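Local coordinates for alpha-galacturonidase (PDB 3FEF), which hydrolyses alpha-1,4-linked galacturonides such as di-galacturonate, releasing alpha-D-galacturonate with the help of NAD(+) and a manganese ion, at residues A165-F173 against L341-N349. Numbering follows the deposited sequence.
Sequences AIGCCHEVF and LVTNVNMPN. With MG (magnesium ion), chain G.
A single antiparallel bridge, Gly167 with Asn346, joins the last strand of the parallel Rossmann-type sheet to strand 341-348 of the C-terminal domain, just before the chain reaches the metal site of this family 4 glycosidase. Gly167 N donates to Asn346 O (3.0 Å) on a lone pair in the carbonyl plane, and Asn346 N returns a bond to Gly167 O (2.8 Å); Asn346 ND2 adds a second, weak bond to that oxygen, while Glu363 is its stronger partner. Beside the bridge, Ile166 CG2 packs on CG of Met347 (a selenomethionine) at 3.9 Å. Farther along, water 1 links Cys169 N to Asn344 O, and water 2 accepts a hydrogen bond from Phe173 N, donates to Cys169 O and lies 3.0 Å above the Phe173 ring. The Asn344 amide, swung between its own backbone N and carbonyl carbon (chi1 54°), comes at Val172 from the opposite direction, Asn344 ND2 lying 3.4 Å from Val172 CG2, while Asn344 OD1 approaches Phe173 CE1 at 3.5 Å with amide and ring planes 82° apart. Asn344 ND2 also bonds Glu363 and, weakly, water 2. A leucine here would probably leave Glu363 without this N-H donor and water 2 without its weak bond to the amide. Cys169 SG binds the magnesium ion at 2.6 Å together with His206 and three waters, and accepts a hydrogen bond from Glu171 N. Bridging waters thus link Cys169, through its N and O, to strand 341-348 just ahead of His170, the probable proton donor, consistent with the domain interface helping to position the metal ligand.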
loop_
_atom_site.group_PDB
_atom_site.type_symbol
_atom_site.label_atom_id
_atom_site.label_comp_id
_atom_site.label_asym_id
_atom_site.label_seq_id
_atom_site.Cartn_x
_atom_site.Cartn_y
_atom_site.Cartn_z
ATOM N N ALA A 165 -17.975 -11.068 -10.359
ATOM C CA ALA A 165 -18.824 -10.108 -11.040
ATOM C C ALA A 165 -18.079 -9.024 -11.807
ATOM O O ALA A 165 -17.090 -8.447 -11.324
ATOM C CB ALA A 165 -19.789 -9.440 -10.030
ATOM N N ILE A 166 -18.609 -8.709 -12.985
ATOM C CA ILE A 166 -18.172 -7.521 -13.703
ATOM C C ILE A 166 -19.374 -6.666 -14.066
ATOM O O ILE A 166 -20.498 -7.156 -14.137
ATOM C CB ILE A 166 -17.441 -7.884 -14.966
ATOM C CG1 ILE A 166 -18.418 -8.489 -15.984
ATOM C CG2 ILE A 166 -16.332 -8.906 -14.653
ATOM C CD1 ILE A 166 -17.713 -9.047 -17.218
ATOM N N GLY A 167 -19.125 -5.382 -14.278
ATOM C CA GLY A 167 -20.110 -4.492 -14.844
ATOM C C GLY A 167 -19.720 -4.165 -16.279
ATOM O O GLY A 167 -18.523 -3.942 -16.573
ATOM N N CYS A 168 -20.728 -4.129 -17.163
ATOM C CA CYS A 168 -20.534 -3.821 -18.585
ATOM C C CYS A 168 -21.297 -2.597 -19.055
ATOM O O CYS A 168 -22.451 -2.386 -18.700
ATOM C CB CYS A 168 -20.954 -4.999 -19.471
ATOM S SG CYS A 168 -19.740 -6.287 -19.450
ATOM N N CYS A 169 -20.653 -1.838 -19.923
ATOM C CA CYS A 169 -21.186 -0.589 -20.427
ATOM C C CYS A 169 -20.710 -0.443 -21.863
ATOM O O CYS A 169 -19.645 -0.950 -22.218
ATOM C CB CYS A 169 -20.663 0.576 -19.593
ATOM S SG CYS A 169 -21.212 2.183 -20.195
ATOM N N HIS A 170 -21.493 0.244 -22.692
ATOM C CA HIS A 170 -21.161 0.361 -24.104
ATOM C C HIS A 170 -20.678 1.767 -24.473
ATOM O O HIS A 170 -20.439 2.035 -25.635
ATOM C CB HIS A 170 -22.347 -0.028 -24.985
ATOM C CG HIS A 170 -23.542 0.857 -24.802
ATOM N ND1 HIS A 170 -24.809 0.363 -24.570
ATOM C CD2 HIS A 170 -23.653 2.206 -24.775
ATOM C CE1 HIS A 170 -25.653 1.371 -24.430
ATOM N NE2 HIS A 170 -24.978 2.500 -24.555
ATOM N N GLU A 171 -20.505 2.650 -23.494
ATOM C CA GLU A 171 -20.103 4.013 -23.817
ATOM C C GLU A 171 -18.762 4.070 -24.553
ATOM O O GLU A 171 -18.607 4.820 -25.514
ATOM C CB GLU A 171 -20.061 4.886 -22.561
ATOM C CG GLU A 171 -21.437 5.380 -22.132
ATOM C CD GLU A 171 -22.242 5.937 -23.302
ATOM O OE1 GLU A 171 -21.904 7.030 -23.808
ATOM O OE2 GLU A 171 -23.206 5.273 -23.721
ATOM N N VAL A 172 -17.790 3.279 -24.110
ATOM C CA VAL A 172 -16.487 3.331 -24.733
ATOM C C VAL A 172 -16.581 2.939 -26.223
ATOM O O VAL A 172 -15.820 3.437 -27.043
ATOM C CB VAL A 172 -15.465 2.465 -23.992
ATOM C CG1 VAL A 172 -14.135 2.487 -24.720
ATOM C CG2 VAL A 172 -15.298 2.938 -22.531
ATOM N N PHE A 173 -17.530 2.073 -26.582
ATOM C CA PHE A 173 -17.647 1.677 -27.986
ATOM C C PHE A 173 -17.933 2.877 -28.872
ATOM O O PHE A 173 -17.429 2.964 -29.995
ATOM C CB PHE A 173 -18.705 0.578 -28.185
ATOM C CG PHE A 173 -18.481 -0.632 -27.324
ATOM C CD1 PHE A 173 -17.197 -0.975 -26.909
ATOM C CD2 PHE A 173 -19.554 -1.422 -26.920
ATOM C CE1 PHE A 173 -16.984 -2.074 -26.092
ATOM C CE2 PHE A 173 -19.357 -2.527 -26.107
ATOM C CZ PHE A 173 -18.066 -2.857 -25.688
ATOM N N LEU A 341 -10.397 -12.755 -24.943
ATOM C CA LEU A 341 -10.883 -11.457 -25.329
ATOM C C LEU A 341 -10.258 -10.417 -24.435
ATOM O O LEU A 341 -10.028 -10.684 -23.270
ATOM C CB LEU A 341 -12.411 -11.438 -25.173
ATOM C CG LEU A 341 -13.177 -10.141 -25.378
ATOM C CD1 LEU A 341 -13.065 -9.671 -26.819
ATOM C CD2 LEU A 341 -14.638 -10.339 -24.993
ATOM N N VAL A 342 -9.955 -9.252 -24.998
ATOM C CA VAL A 342 -9.563 -8.072 -24.222
ATOM C C VAL A 342 -10.615 -6.998 -24.477
ATOM O O VAL A 342 -10.790 -6.569 -25.607
ATOM C CB VAL A 342 -8.143 -7.558 -24.605
ATOM C CG1 VAL A 342 -7.879 -6.184 -24.016
ATOM C CG2 VAL A 342 -7.062 -8.545 -24.114
ATOM N N THR A 343 -11.366 -6.615 -23.442
ATOM C CA THR A 343 -12.407 -5.581 -23.591
ATOM C C THR A 343 -12.556 -4.822 -22.273
ATOM O O THR A 343 -11.977 -5.218 -21.261
ATOM C CB THR A 343 -13.764 -6.169 -24.098
ATOM O OG1 THR A 343 -14.655 -5.110 -24.469
ATOM C CG2 THR A 343 -14.422 -7.012 -23.038
ATOM N N ASN A 344 -13.268 -3.701 -22.280
ATOM C CA ASN A 344 -13.293 -2.863 -21.082
ATOM C C ASN A 344 -14.421 -3.317 -20.179
ATOM O O ASN A 344 -15.532 -3.592 -20.658
ATOM C CB ASN A 344 -13.463 -1.375 -21.421
ATOM C CG ASN A 344 -14.675 -1.113 -22.304
ATOM O OD1 ASN A 344 -14.737 -1.568 -23.454
ATOM N ND2 ASN A 344 -15.647 -0.373 -21.771
ATOM N N VAL A 345 -14.136 -3.387 -18.879
ATOM C CA VAL A 345 -15.127 -3.785 -17.911
ATOM C C VAL A 345 -14.934 -3.082 -16.569
ATOM O O VAL A 345 -13.879 -2.520 -16.276
ATOM C CB VAL A 345 -15.069 -5.303 -17.649
ATOM C CG1 VAL A 345 -15.175 -6.088 -18.954
ATOM C CG2 VAL A 345 -13.796 -5.654 -16.936
ATOM N N ASN A 346 -15.962 -3.173 -15.740
ATOM C CA ASN A 346 -15.944 -2.611 -14.419
ATOM C C ASN A 346 -15.661 -3.695 -13.376
ATOM O O ASN A 346 -16.356 -4.697 -13.315
ATOM C CB ASN A 346 -17.281 -1.909 -14.150
ATOM C CG ASN A 346 -17.398 -0.595 -14.890
ATOM O OD1 ASN A 346 -17.233 0.463 -14.290
ATOM N ND2 ASN A 346 -17.656 -0.648 -16.206
HETATM N N MSE A 347 -14.654 -3.457 -12.546
HETATM C CA MSE A 347 -14.243 -4.389 -11.516
HETATM C C MSE A 347 -13.547 -3.668 -10.367
HETATM O O MSE A 347 -13.018 -2.583 -10.547
HETATM C CB MSE A 347 -13.229 -5.358 -12.103
HETATM C CG MSE A 347 -13.867 -6.372 -12.988
HETATM SE SE MSE A 347 -12.551 -7.705 -13.404
HETATM C CE MSE A 347 -13.072 -8.926 -11.957
ATOM N N PRO A 348 -13.489 -4.313 -9.199
ATOM C CA PRO A 348 -12.745 -3.752 -8.065
ATOM C C PRO A 348 -11.306 -3.393 -8.452
ATOM O O PRO A 348 -10.615 -4.177 -9.111
ATOM C CB PRO A 348 -12.727 -4.890 -7.038
ATOM C CG PRO A 348 -13.930 -5.828 -7.426
ATOM C CD PRO A 348 -13.987 -5.685 -8.953
ATOM N N ASN A 349 -10.853 -2.225 -8.015
ATOM C CA ASN A 349 -9.490 -1.758 -8.282
ATOM C C ASN A 349 -8.487 -2.510 -7.422
ATOM O O ASN A 349 -8.595 -2.519 -6.203
ATOM C CB ASN A 349 -9.409 -0.250 -7.979
ATOM C CG ASN A 349 -8.113 0.412 -8.489
ATOM O OD1 ASN A 349 -7.532 -0.013 -9.474
ATOM N ND2 ASN A 349 -7.701 1.506 -7.830
HETATM MG MG MG G . -23.573 3.070 -19.684
HETATM O O HOH W 1 -17.718 -1.724 -19.694
HETATM O O HOH W 2 -18.042 0.175 -24.136
HETATM O O HOH W 3 -24.150 1.160 -20.970
HETATM O O HOH W 4 -24.492 3.939 -21.652
HETATM O O HOH W 5 -23.478 1.997 -17.607
#